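Local coordinates for alpha-1,2-mannosidase (Bacteroides thetaiotaomicron, PDB 2WW2), which acts as a calcium-dependent, inverting alpha-mannosidase of glycoside hydrolase family 92 in a human gut symbiont, at residues Gly130-Val135 with Ala252-Gln257; Ile156-Glu161 with Ala217-Asp222; Phe184-Ser189 with Leu229-Ala234. One frame throughout, in Å; residues are numbered along the deposited sequence. Where two conformers were deposited one is given.

In the fold
Of the strands involved, counted from the N terminus, 130-136 comes first, followed by 154-159 and 182-188. Strand 216-221 closes contact 2 against 156-161, and strand 229-236 closes contact 3 against 184-189; these two loops cross, since their segments alternate along the chain. Contact 1 closes last, when 252-257 at the start of helix 256-271 comes back to 130-135, and its long loop encloses both others. Strand 229-236 pairs with 130-136 as well as 182-188, putting contacts 1 and 3 side by side. Phe188 of contact 3 meets Leu219 and Phe221 of contact 2. Together the three contacts tie the two layers of the N-terminal beta domain to each other and to the start of helix 256-271.

Contact 1 (Gly130-Val135 with Ala252-Gln257); sequences GAVFEV and ADADVQ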
ATOM      1  N   GLY A 130     -44.659  -2.389 -20.940  1.00  7.70           N
ATOM      2  CA  GLY A 130     -45.533  -1.511 -20.169  1.00  7.44           C
ATOM      3  C   GLY A 130     -45.370  -1.705 -18.675  1.00  7.68           C
ATOM      4  O   GLY A 130     -44.506  -2.478 -18.234  1.00  7.76           O
ATOM      5  N   ALA A 131     -46.200  -1.001 -17.896  1.00  7.05           N
ATOM      6  CA  ALA A 131     -46.187  -1.141 -16.429  1.00  7.17           C
ATOM      7  C   ALA A 131     -47.560  -0.823 -15.881  1.00  6.88           C
ATOM      8  O   ALA A 131     -48.342  -0.120 -16.522  1.00  7.12           O
ATOM      9  CB  ALA A 131     -45.144  -0.189 -15.799  1.00  7.64           C
ATOM     10  N   VAL A 132     -47.850  -1.297 -14.679  1.00  5.92           N
ATOM     11  CA  VAL A 132     -49.090  -0.915 -14.013  1.00  6.84           C
ATOM     12  C   VAL A 132     -48.724  -0.532 -12.592  1.00  6.86           C
ATOM     13  O   VAL A 132     -47.903  -1.207 -11.992  1.00  6.35           O
ATOM     14  CB  VAL A 132     -50.147  -2.050 -14.054  1.00  7.01           C
ATOM     15  CG1 VAL A 132     -51.390  -1.675 -13.250  1.00  7.21           C
ATOM     16  CG2 VAL A 132     -50.543  -2.368 -15.510  1.00  7.63           C
ATOM     17  N   PHE A 133     -49.282   0.584 -12.106  1.00  6.84           N
ATOM     18  CA  PHE A 133     -49.076   1.074 -10.744  1.00  7.77           C
ATOM     19  C   PHE A 133     -50.372   0.889  -9.950  1.00  8.06           C
ATOM     20  O   PHE A 133     -51.468   0.953 -10.527  1.00  8.56           O
ATOM     21  CB  PHE A 133     -48.826   2.596 -10.731  1.00  7.77           C
ATOM     22  CG  PHE A 133     -47.491   3.036 -11.294  1.00  8.33           C
ATOM     23  CD1 PHE A 133     -46.537   3.641 -10.470  1.00  7.59           C
ATOM     24  CD2 PHE A 133     -47.204   2.875 -12.643  1.00 10.54           C
ATOM     25  CE1 PHE A 133     -45.310   4.062 -10.984  1.00  9.89           C
ATOM     26  CE2 PHE A 133     -45.963   3.296 -13.162  1.00 10.65           C
ATOM     27  CZ  PHE A 133     -45.026   3.892 -12.338  1.00  8.89           C
ATOM     28  N   GLU A 134     -50.257   0.740  -8.632  1.00  8.34           N
ATOM     29  CA  GLU A 134     -51.385   0.998  -7.745  1.00  9.79           C
ATOM     30  C   GLU A 134     -50.925   2.174  -6.890  1.00 10.09           C
ATOM     31  O   GLU A 134     -49.737   2.291  -6.593  1.00 11.58           O
ATOM     32  CB  GLU A 134     -51.672  -0.212  -6.846  1.00 10.64           C
ATOM     33  CG  GLU A 134     -50.520  -0.419  -5.806  1.00 12.13           C
ATOM     34  CD  GLU A 134     -50.672  -1.641  -4.902  1.00 17.95           C
ATOM     35  OE1 GLU A 134     -51.831  -2.062  -4.631  1.00 17.35           O
ATOM     36  OE2 GLU A 134     -49.609  -2.173  -4.464  1.00 17.58           O
ATOM     37  N   VAL A 135     -51.832   3.078  -6.524  1.00  9.72           N
ATOM     38  CA  VAL A 135     -51.478   4.121  -5.577  1.00  8.89           C
ATOM     39  C   VAL A 135     -52.548   4.163  -4.483  1.00  9.17           C
ATOM     40  O   VAL A 135     -53.734   4.199  -4.795  1.00  8.74           O
ATOM     41  CB  VAL A 135     -51.395   5.524  -6.232  1.00  8.55           C
ATOM     42  CG1 VAL A 135     -51.013   6.558  -5.167  1.00  7.18           C
ATOM     43  CG2 VAL A 135     -50.409   5.554  -7.433  1.00  9.00           C
ATOM     44  N   ALA A 252     -53.671  -3.311 -20.840  1.00 10.13           N
ATOM     45  CA  ALA A 252     -55.062  -2.849 -20.828  1.00 10.57           C
ATOM     46  C   ALA A 252     -55.880  -3.683 -19.852  1.00 11.17           C
ATOM     47  O   ALA A 252     -55.751  -4.899 -19.831  1.00 11.31           O
ATOM     48  CB  ALA A 252     -55.679  -2.909 -22.248  1.00 11.37           C
ATOM     49  N   ASP A 253     -56.695  -3.020 -19.031  1.00 11.75           N
ATOM     50  CA  ASP A 253     -57.613  -3.686 -18.085  1.00 13.19           C
ATOM     51  C   ASP A 253     -56.942  -4.340 -16.886  1.00 12.90           C
ATOM     52  O   ASP A 253     -57.624  -4.915 -16.045  1.00 12.64           O
ATOM     53  CB  ASP A 253     -58.468  -4.750 -18.775  1.00 13.71           C
ATOM     54  CG  ASP A 253     -59.296  -4.188 -19.912  1.00 17.05           C
ATOM     55  OD1 ASP A 253     -59.321  -4.832 -20.980  1.00 21.66           O
ATOM     56  OD2 ASP A 253     -59.897  -3.104 -19.746  1.00 19.02           O
ATOM     57  N   ALA A 254     -55.618  -4.306 -16.813  1.00 12.19           N
ATOM     58  CA  ALA A 254     -54.948  -5.032 -15.738  1.00 11.96           C
ATOM     59  C   ALA A 254     -54.833  -4.194 -14.474  1.00 11.73           C
ATOM     60  O   ALA A 254     -54.816  -2.956 -14.537  1.00 11.69           O
ATOM     61  CB  ALA A 254     -53.561  -5.494 -16.185  1.00 12.01           C
ATOM     62  N   ASP A 255     -54.742  -4.864 -13.326  1.00 11.56           N
ATOM     63  CA  ASP A 255     -54.331  -4.177 -12.101  1.00 11.42           C
ATOM     64  C   ASP A 255     -52.905  -4.614 -11.765  1.00 10.70           C
ATOM     65  O   ASP A 255     -52.375  -5.478 -12.449  1.00 10.92           O
ATOM     66  CB  ASP A 255     -55.307  -4.432 -10.953  1.00 11.91           C
ATOM     67  CG  ASP A 255     -55.448  -5.901 -10.601  1.00 13.72           C
ATOM     68  OD1 ASP A 255     -54.631  -6.749 -11.027  1.00 13.71           O
ATOM     69  OD2 ASP A 255     -56.403  -6.214  -9.872  1.00 15.95           O
ATOM     70  N   VAL A 256     -52.280  -4.026 -10.744  1.00  9.95           N
ATOM     71  CA  VAL A 256     -50.873  -4.331 -10.459  1.00 10.08           C
ATOM     72  C   VAL A 256     -50.681  -5.799 -10.061  1.00 10.16           C
ATOM     73  O   VAL A 256     -49.671  -6.415 -10.398  1.00  9.32           O
ATOM     74  CB  VAL A 256     -50.242  -3.379  -9.398  1.00  9.67           C
ATOM     75  CG1 VAL A 256     -50.778  -3.679  -8.005  1.00  9.49           C
ATOM     76  CG2 VAL A 256     -48.695  -3.508  -9.413  1.00  9.44           C
ATOM     77  N   GLN A 257     -51.670  -6.365  -9.383  1.00 10.59           N
ATOM     78  CA  GLN A 257     -51.602  -7.776  -8.981  1.00 11.43           C
ATOM     79  C   GLN A 257     -51.475  -8.705 -10.189  1.00 10.80           C
ATOM     80  O   GLN A 257     -50.728  -9.686 -10.152  1.00 10.61           O
ATOM     81  CB  GLN A 257     -52.846  -8.161  -8.160  1.00 12.72           C
ATOM     82  CG  GLN A 257     -52.888  -7.524  -6.744  1.00 16.88           C
ATOM     83  CD  GLN A 257     -53.110  -5.999  -6.737  1.00 21.54           C
ATOM     84  OE1 GLN A 257     -53.703  -5.414  -7.676  1.00 17.61           O
ATOM     85  NE2 GLN A 257     -52.631  -5.344  -5.655  1.00 21.23           N
TER
HETATM   86  O   HOH W   1     -53.444  -1.537  -9.689  1.00 16.71           O
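Glu134 OE2 is gripped by Ser123 OG and Gln121 NE2, while OE1 forms a salt bridge with Lys228; the carboxylate held in this way lies against Val256. The methyl CG1 of Val256 sits 3.7 Å from Glu134 CD and also touches the CB and CG of the same side chain, so it packs along the length of the glutamate. That methyl is placed between the backbone N and carbonyl carbon of its own residue (chi1 72°), a position that turns it toward Glu134 and leaves CG2 to approach Val132 O at 3.5 Å. Val132 answers from the strand: with CG1 anti to the backbone N (chi1 175°), this methyl covers the peptide between Asp255 and Val256, 3.6 Å from Asp255 C. Its other methyl, CG2, faces Ala254 CB more loosely at 4.4 Å.

The polar link between the two backbones is a water. It accepts from Val256 N at 2.9 Å and donates to Phe133 O at a longer 3.3 Å, so the water is the acceptor of this first-turn amide and passes the link on to the strand carbonyl. Asp255, at the N-cap, uses OD1 to cap Leu258 N. Nearby, Gln257 NE2 comes within 3.5 Å of Glu134 OE1, too loose to count as a bond, with the amide and carboxylate planes 71° apart.

The start of the helix is thus seated on strand 130-136 by valine packing and one bridging water, while the charge of Glu134 is probably balanced mainly by Lys228 and the Ser123 and Gln121 donors, not by the helix.

Contact 2 (Ile156-Glu161 with Ala217-Asp222); sequences ITIEPE and AYLKFD
Ala217 CB is wedged between two isoleucines of the facing strand, 3.8 Å from Ile156 CG2 and 3.9 Å from Ile158 CD1, and this is the tight end of the contact. Ile156 adds a second touch: its CD1 reaches past the methyl to Ala217 N at 3.7 Å. The branching explains the double grip. With CG1 anti to its carbonyl carbon (chi1 -55°), Ile156 sends CG1 and then CD1 along one side of the alanine, while CG2 meets the methyl directly. Ile158 has a similar conformation, and its extended outer arm carries CD1 back over Ala217 and close to Tyr218 O at 4.1 Å. Consistent with the small alanine, the CA atoms of Ile156 and Ala217 are 7.0 Å apart, the nearest pair of the two segments.

The two strands run in nearly the same direction, 20° apart, but their axes stay 8.6 Å from each other and they are joined by side chains instead of a ladder. Strand 154-159 pairs with 164-169 and 209-212, whereas 216-221 pairs with 143-148 and 194-198. This is the face-to-face packing of two layers in a beta-sandwich, consistent with the galactose-mutarotase-like N-terminal domain of the family.

Farther along, the fit slackens. Ile158 CG2 and Leu219 CD2 approach to 4.4 Å, and Leu219 shares its end with Val165 and Val192. Tyr218 turns from the interface and bonds His205 ND1 through OH. Beyond it the chains part: Phe221 meets the ring of Phe188, while toward solvent the partly exposed Glu159 forms a salt bridge from OE2 to Lys162 NZ.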
ATOM      1  N   ILE A 156     -46.415  16.606 -23.947  1.00  8.99           N
ATOM      2  CA  ILE A 156     -47.435  15.852 -23.248  1.00  8.93           C
ATOM      3  C   ILE A 156     -48.806  16.388 -23.631  1.00  9.48           C
ATOM      4  O   ILE A 156     -48.993  17.601 -23.742  1.00  9.28           O
ATOM      5  CB  ILE A 156     -47.301  16.009 -21.710  1.00  8.60           C
ATOM      6  CG1 ILE A 156     -45.897  15.619 -21.237  1.00  9.41           C
ATOM      7  CG2 ILE A 156     -48.346  15.145 -20.984  1.00  8.22           C
ATOM      8  CD1 ILE A 156     -45.668  15.911 -19.737  1.00  9.52           C
ATOM      9  N   THR A 157     -49.758  15.478 -23.832  1.00 10.17           N
ATOM     10  CA  THR A 157     -51.147  15.853 -24.052  0.50 10.58           C
ATOM     11  C   THR A 157     -52.031  15.106 -23.057  1.00 11.03           C
ATOM     12  O   THR A 157     -51.873  13.908 -22.851  1.00 11.49           O
ATOM     13  CB  THR A 157     -51.592  15.555 -25.501  0.50 10.86           C
ATOM     14  OG1 THR A 157     -50.778  16.303 -26.411  0.50 10.99           O
ATOM     15  CG2 THR A 157     -53.054  15.940 -25.710  0.50 10.62           C
ATOM     16  N   ILE A 158     -52.946  15.825 -22.424  1.00 11.33           N
ATOM     17  CA  ILE A 158     -53.857  15.220 -21.461  1.00 11.50           C
ATOM     18  C   ILE A 158     -55.236  15.181 -22.079  1.00 12.20           C
ATOM     19  O   ILE A 158     -55.650  16.132 -22.725  1.00 11.58           O
ATOM     20  CB  ILE A 158     -53.971  16.075 -20.177  1.00 11.48           C
ATOM     21  CG1 ILE A 158     -52.592  16.428 -19.621  1.00 11.39           C
ATOM     22  CG2 ILE A 158     -54.863  15.360 -19.115  1.00 11.52           C
ATOM     23  CD1 ILE A 158     -52.641  17.365 -18.422  1.00  9.56           C
ATOM     24  N   GLU A 159     -55.949  14.077 -21.880  1.00 13.01           N
ATOM     25  CA  GLU A 159     -57.344  13.984 -22.281  1.00 13.70           C
ATOM     26  C   GLU A 159     -58.128  13.595 -21.040  1.00 13.19           C
ATOM     27  O   GLU A 159     -58.448  12.432 -20.836  1.00 12.68           O
ATOM     28  CB  GLU A 159     -57.516  12.955 -23.398  1.00 14.27           C
ATOM     29  CG  GLU A 159     -56.720  13.318 -24.651  1.00 16.51           C
ATOM     30  CD  GLU A 159     -56.915  12.323 -25.774  1.00 20.33           C
ATOM     31  OE1 GLU A 159     -56.112  11.375 -25.893  1.00 21.34           O
ATOM     32  OE2 GLU A 159     -57.889  12.478 -26.538  1.00 25.46           O
ATOM     33  N   PRO A 160     -58.413  14.590 -20.190  1.00 13.41           N
ATOM     34  CA  PRO A 160     -58.948  14.325 -18.854  1.00 13.83           C
ATOM     35  C   PRO A 160     -60.232  13.513 -18.913  1.00 13.89           C
ATOM     36  O   PRO A 160     -60.423  12.590 -18.105  1.00 13.68           O
ATOM     37  CB  PRO A 160     -59.213  15.729 -18.273  1.00 14.05           C
ATOM     38  CG  PRO A 160     -59.148  16.684 -19.437  1.00 13.75           C
ATOM     39  CD  PRO A 160     -58.295  16.030 -20.493  1.00 13.38           C
ATOM     40  N   GLU A 161     -61.103  13.832 -19.868  1.00 13.71           N
ATOM     41  CA  GLU A 161     -62.378  13.117 -19.974  1.00 14.31           C
ATOM     42  C   GLU A 161     -62.181  11.632 -20.311  1.00 14.30           C
ATOM     43  O   GLU A 161     -62.985  10.795 -19.914  1.00 15.04           O
ATOM     44  CB  GLU A 161     -63.357  13.825 -20.952  1.00 14.71           C
ATOM     45  CG  GLU A 161     -63.048  13.663 -22.451  1.00 15.94           C
ATOM     46  CD  GLU A 161     -61.761  14.371 -22.920  1.00 18.68           C
ATOM     47  OE1 GLU A 161     -61.102  15.070 -22.121  1.00 16.28           O
ATOM     48  OE2 GLU A 161     -61.418  14.228 -24.114  1.00 21.37           O
ATOM     49  N   ALA A 217     -46.769  17.275 -16.514  1.00  7.99           N
ATOM     50  CA  ALA A 217     -48.216  17.473 -16.447  1.00  7.92           C
ATOM     51  C   ALA A 217     -48.645  16.941 -15.114  1.00  8.45           C
ATOM     52  O   ALA A 217     -47.998  16.031 -14.567  1.00  8.00           O
ATOM     53  CB  ALA A 217     -48.922  16.717 -17.554  1.00  8.18           C
ATOM     54  N   TYR A 218     -49.713  17.505 -14.575  1.00  8.70           N
ATOM     55  CA  TYR A 218     -50.279  16.948 -13.352  1.00  9.15           C
ATOM     56  C   TYR A 218     -51.736  16.604 -13.550  1.00  9.21           C
ATOM     57  O   TYR A 218     -52.429  17.210 -14.361  1.00  9.22           O
ATOM     58  CB  TYR A 218     -50.102  17.899 -12.155  1.00  8.49           C
ATOM     59  CG  TYR A 218     -51.147  18.990 -12.056  1.00 10.45           C
ATOM     60  CD1 TYR A 218     -52.385  18.740 -11.448  1.00 10.43           C
ATOM     61  CD2 TYR A 218     -50.906  20.261 -12.567  1.00 10.94           C
ATOM     62  CE1 TYR A 218     -53.340  19.731 -11.345  1.00 12.73           C
ATOM     63  CE2 TYR A 218     -51.871  21.256 -12.476  1.00 12.68           C
ATOM     64  CZ  TYR A 218     -53.077  20.978 -11.855  1.00 12.82           C
ATOM     65  OH  TYR A 218     -54.035  21.953 -11.755  1.00 16.48           O
ATOM     66  N   LEU A 219     -52.178  15.614 -12.786  1.00  9.21           N
ATOM     67  CA  LEU A 219     -53.551  15.191 -12.726  1.00  9.89           C
ATOM     68  C   LEU A 219     -53.897  15.132 -11.254  1.00  9.44           C
ATOM     69  O   LEU A 219     -53.082  14.675 -10.453  1.00  8.30           O
ATOM     70  CB  LEU A 219     -53.685  13.791 -13.322  1.00 10.55           C
ATOM     71  CG  LEU A 219     -53.304  13.747 -14.802  1.00 13.20           C
ATOM     72  CD1 LEU A 219     -51.860  13.269 -14.951  1.00 14.75           C
ATOM     73  CD2 LEU A 219     -54.253  12.843 -15.534  1.00 16.80           C
ATOM     74  N   LYS A 220     -55.083  15.631 -10.899  1.00  8.96           N
ATOM     75  CA  LYS A 220     -55.554  15.598  -9.524  1.00  9.24           C
ATOM     76  C   LYS A 220     -56.763  14.666  -9.426  1.00  8.96           C
ATOM     77  O   LYS A 220     -57.636  14.688 -10.304  1.00  9.45           O
ATOM     78  CB  LYS A 220     -55.939  17.015  -9.083  1.00  9.75           C
ATOM     79  CG  LYS A 220     -56.301  17.158  -7.611  1.00 10.07           C
ATOM     80  CD  LYS A 220     -56.623  18.634  -7.326  1.00 13.15           C
ATOM     81  CE  LYS A 220     -56.511  18.977  -5.853  1.00 15.12           C
ATOM     82  NZ  LYS A 220     -57.579  18.313  -5.057  1.00 18.07           N
ATOM     83  N   PHE A 221     -56.826  13.855  -8.367  1.00  8.89           N
ATOM     84  CA  PHE A 221     -57.886  12.855  -8.234  1.00  8.50           C
ATOM     85  C   PHE A 221     -58.738  13.040  -6.986  1.00  9.22           C
ATOM     86  O   PHE A 221     -58.453  13.885  -6.143  1.00  9.01           O
ATOM     87  CB  PHE A 221     -57.302  11.430  -8.271  1.00  8.27           C
ATOM     88  CG  PHE A 221     -56.535  11.141  -9.526  1.00  7.71           C
ATOM     89  CD1 PHE A 221     -57.188  10.685 -10.662  1.00  7.67           C
ATOM     90  CD2 PHE A 221     -55.172  11.394  -9.591  1.00  7.72           C
ATOM     91  CE1 PHE A 221     -56.479  10.447 -11.835  1.00  9.32           C
ATOM     92  CE2 PHE A 221     -54.459  11.167 -10.748  1.00  6.94           C
ATOM     93  CZ  PHE A 221     -55.098  10.689 -11.873  1.00  7.12           C
ATOM     94  N   ASP A 222     -59.795  12.244  -6.895  1.00  9.56           N
ATOM     95  CA  ASP A 222     -60.634  12.225  -5.706  1.00 10.99           C
ATOM     96  C   ASP A 222     -61.020  10.782  -5.445  1.00 10.90           C
ATOM     97  O   ASP A 222     -62.206  10.448  -5.355  1.00 10.89           O
ATOM     98  CB  ASP A 222     -61.883  13.078  -5.906  1.00 11.76           C
ATOM     99  CG  ASP A 222     -62.620  13.318  -4.617  1.00 15.03           C
ATOM    100  OD1 ASP A 222     -62.013  13.121  -3.541  1.00 18.60           O
ATOM    101  OD2 ASP A 222     -63.801  13.705  -4.675  1.00 18.53           O
TER

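Contact 3 (Phe184-Ser189 with Leu229-Ala234); sequences FMMEFS and LTIRTA
Met185 to Phe188 pair with Ile231 to Ala234 as antiparallel neighbours in the N-terminal beta-sandwich. In the backbone ladder, Met185 and Glu187 face Ala234 and Arg232 as hydrogen-bonded pairs, with Glu187 N 2.8 Å from Arg232 O. Met185 O takes two donors, Ala234 N and the hydroxyl of Thr233, whose OG1 lies 2.9 Å away and well above the carbonyl plane.

On the face carrying Glu187 and Arg232, the two side chains run side by side to a salt bridge, Glu187 OE1 to Arg232 NH1 at 2.8 Å. The acid is met from above its carboxylate plane, which stands 79° from the guanidinium. Arg232 NE also bonds Ala254 O, and NH1 hydrogen-bonds a glycerol, probably from the crystallisation liquor. A leucine in place of Arg232 would probably leave Glu187 without its charge mate and Ala254 O without this donor.

Apolar contacts fill the other face. Ile231 CG2 makes an off-centre CH-pi contact with Phe188, 4.3 Å from the ring centroid, and Leu229 CD2 meets the ring edge.

Past the ladder, Ser189 OG, set between its backbone N and carbonyl carbon (chi1 59°), accepts from Thr230 N at 2.8 Å and 175°.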
ATOM      1  N   PHE A 184     -45.214   7.547 -25.491  1.00  9.03           N
ATOM      2  CA  PHE A 184     -45.804   6.857 -24.348  1.00  9.16           C
ATOM      3  C   PHE A 184     -47.289   7.183 -24.178  1.00  9.80           C
ATOM      4  O   PHE A 184     -47.793   8.180 -24.708  1.00  8.74           O
ATOM      5  CB  PHE A 184     -45.016   7.146 -23.063  1.00  8.71           C
ATOM      6  CG  PHE A 184     -45.004   8.606 -22.659  1.00  9.43           C
ATOM      7  CD1 PHE A 184     -46.063   9.154 -21.932  1.00 11.30           C
ATOM      8  CD2 PHE A 184     -43.927   9.420 -22.977  1.00 10.86           C
ATOM      9  CE1 PHE A 184     -46.045  10.499 -21.548  1.00 11.69           C
ATOM     10  CE2 PHE A 184     -43.896  10.772 -22.605  1.00  9.57           C
ATOM     11  CZ  PHE A 184     -44.951  11.315 -21.889  1.00  9.03           C
ATOM     12  N   MET A 185     -47.999   6.307 -23.467  1.00 10.30           N
ATOM     13  CA  MET A 185     -49.389   6.582 -23.123  1.00 11.37           C
ATOM     14  C   MET A 185     -49.706   5.929 -21.804  1.00 11.10           C
ATOM     15  O   MET A 185     -49.103   4.909 -21.425  1.00 10.56           O
ATOM     16  CB  MET A 185     -50.383   6.113 -24.201  1.00 12.29           C
ATOM     17  CG  MET A 185     -50.571   4.615 -24.329  1.00 14.93           C
ATOM     18  SD  MET A 185     -52.082   4.141 -25.239  1.00 19.25           S
ATOM     19  CE  MET A 185     -53.379   4.403 -24.044  1.00 20.50           C
ATOM     20  N   MET A 186     -50.658   6.523 -21.102  1.00 10.49           N
ATOM     21  CA  MET A 186     -51.074   5.970 -19.828  1.00 10.47           C
ATOM     22  C   MET A 186     -52.545   6.246 -19.564  1.00 10.13           C
ATOM     23  O   MET A 186     -53.140   7.174 -20.121  1.00  9.88           O
ATOM     24  CB  MET A 186     -50.207   6.520 -18.700  1.00 10.54           C
ATOM     25  CG  MET A 186     -50.373   7.979 -18.452  1.00 11.35           C
ATOM     26  SD  MET A 186     -49.182   8.574 -17.234  1.00 16.84           S
ATOM     27  CE  MET A 186     -47.743   8.725 -18.283  1.00 12.08           C
ATOM     28  N   GLU A 187     -53.132   5.419 -18.720  1.00  9.35           N
ATOM     29  CA  GLU A 187     -54.540   5.534 -18.443  1.00  9.50           C
ATOM     30  C   GLU A 187     -54.704   5.471 -16.940  1.00  9.55           C
ATOM     31  O   GLU A 187     -53.965   4.743 -16.287  1.00  8.87           O
ATOM     32  CB  GLU A 187     -55.268   4.367 -19.103  1.00 10.36           C
ATOM     33  CG  GLU A 187     -56.770   4.366 -18.855  1.00 11.52           C
ATOM     34  CD  GLU A 187     -57.418   3.076 -19.304  1.00 14.92           C
ATOM     35  OE1 GLU A 187     -56.966   1.990 -18.892  1.00 17.33           O
ATOM     36  OE2 GLU A 187     -58.378   3.148 -20.076  1.00 16.89           O
ATOM     37  N   PHE A 188     -55.640   6.257 -16.398  1.00  8.75           N
ATOM     38  CA  PHE A 188     -55.900   6.287 -14.961  1.00  8.88           C
ATOM     39  C   PHE A 188     -57.285   5.696 -14.705  1.00  8.90           C
ATOM     40  O   PHE A 188     -58.223   5.893 -15.498  1.00  8.39           O
ATOM     41  CB  PHE A 188     -55.804   7.727 -14.424  1.00  8.77           C
ATOM     42  CG  PHE A 188     -54.434   8.350 -14.615  1.00 10.06           C
ATOM     43  CD1 PHE A 188     -53.495   8.317 -13.597  1.00  9.11           C
ATOM     44  CD2 PHE A 188     -54.074   8.917 -15.824  1.00 10.97           C
ATOM     45  CE1 PHE A 188     -52.223   8.867 -13.771  1.00  9.12           C
ATOM     46  CE2 PHE A 188     -52.802   9.469 -16.010  1.00 11.87           C
ATOM     47  CZ  PHE A 188     -51.881   9.449 -14.982  1.00 11.07           C
ATOM     48  N   SER A 189     -57.424   4.985 -13.595  1.00  9.02           N
ATOM     49  CA  SER A 189     -58.666   4.287 -13.316  1.00  9.09           C
ATOM     50  C   SER A 189     -59.780   5.216 -12.835  1.00  9.67           C
ATOM     51  O   SER A 189     -60.959   4.878 -12.934  1.00  9.35           O
ATOM     52  CB  SER A 189     -58.415   3.193 -12.268  1.00  9.49           C
ATOM     53  OG  SER A 189     -57.908   3.765 -11.069  1.00  9.88           O
ATOM     54  N   LEU A 229     -55.868   3.985  -6.819  1.00 10.51           N
ATOM     55  CA  LEU A 229     -55.747   4.421  -8.200  1.00  9.73           C
ATOM     56  C   LEU A 229     -54.897   3.394  -8.935  1.00  9.87           C
ATOM     57  O   LEU A 229     -53.845   2.980  -8.427  1.00 10.69           O
ATOM     58  CB  LEU A 229     -55.025   5.776  -8.254  1.00  9.18           C
ATOM     59  CG  LEU A 229     -54.794   6.390  -9.640  1.00  9.44           C
ATOM     60  CD1 LEU A 229     -56.122   6.897 -10.231  1.00  9.83           C
ATOM     61  CD2 LEU A 229     -53.775   7.516  -9.548  1.00  8.13           C
ATOM     62  N   THR A 230     -55.338   2.984 -10.120  1.00  9.44           N
ATOM     63  CA  THR A 230     -54.491   2.196 -11.000  1.00  8.25           C
ATOM     64  C   THR A 230     -54.002   3.081 -12.140  1.00  8.11           C
ATOM     65  O   THR A 230     -54.760   3.894 -12.669  1.00  8.00           O
ATOM     66  CB  THR A 230     -55.255   0.997 -11.585  1.00  8.33           C
ATOM     67  OG1 THR A 230     -55.617   0.110 -10.524  1.00  6.68           O
ATOM     68  CG2 THR A 230     -54.381   0.242 -12.571  1.00  8.23           C
ATOM     69  N   ILE A 231     -52.723   2.953 -12.492  1.00  7.65           N
ATOM     70  CA  ILE A 231     -52.171   3.667 -13.645  1.00  7.44           C
ATOM     71  C   ILE A 231     -51.608   2.606 -14.560  1.00  7.62           C
ATOM     72  O   ILE A 231     -50.806   1.781 -14.126  1.00  7.67           O
ATOM     73  CB  ILE A 231     -50.999   4.592 -13.261  1.00  7.32           C
ATOM     74  CG1 ILE A 231     -51.364   5.473 -12.060  1.00  7.74           C
ATOM     75  CG2 ILE A 231     -50.592   5.491 -14.474  1.00  7.06           C
ATOM     76  CD1 ILE A 231     -50.214   6.384 -11.581  1.00  5.30           C
ATOM     77  N   ARG A 232     -52.023   2.624 -15.824  1.00  7.80           N
ATOM     78  CA  ARG A 232     -51.543   1.652 -16.804  1.00  8.38           C
ATOM     79  C   ARG A 232     -50.770   2.425 -17.828  1.00  8.66           C
ATOM     80  O   ARG A 232     -51.237   3.469 -18.266  1.00  8.78           O
ATOM     81  CB  ARG A 232     -52.712   0.950 -17.511  1.00  8.51           C
ATOM     82  CG  ARG A 232     -53.625   0.207 -16.554  1.00  9.07           C
ATOM     83  CD  ARG A 232     -54.876  -0.388 -17.264  1.00  9.80           C
ATOM     84  NE  ARG A 232     -55.750  -0.909 -16.225  1.00  9.44           N
ATOM     85  CZ  ARG A 232     -56.838  -0.282 -15.795  1.00 11.76           C
ATOM     86  NH1 ARG A 232     -57.223   0.852 -16.365  1.00 10.10           N
ATOM     87  NH2 ARG A 232     -57.548  -0.802 -14.800  1.00 11.67           N
ATOM     88  N   THR A 233     -49.605   1.918 -18.224  1.00  8.14           N
ATOM     89  CA  THR A 233     -48.767   2.660 -19.165  1.00  8.26           C
ATOM     90  C   THR A 233     -47.974   1.729 -20.103  1.00  8.36           C
ATOM     91  O   THR A 233     -47.656   0.591 -19.748  1.00  7.93           O
ATOM     92  CB  THR A 233     -47.841   3.647 -18.397  1.00  8.84           C
ATOM     93  OG1 THR A 233     -47.157   4.507 -19.311  1.00  9.20           O
ATOM     94  CG2 THR A 233     -46.811   2.913 -17.537  1.00  8.17           C
ATOM     95  N   ALA A 234     -47.710   2.192 -21.323  1.00  8.18           N
ATOM     96  CA  ALA A 234     -46.810   1.486 -22.227  1.00  8.49           C
ATOM     97  C   ALA A 234     -46.199   2.507 -23.167  1.00  8.72           C
ATOM     98  O   ALA A 234     -46.694   3.634 -23.284  1.00  8.61           O
ATOM     99  CB  ALA A 234     -47.547   0.396 -23.024  1.00  8.81           C
TER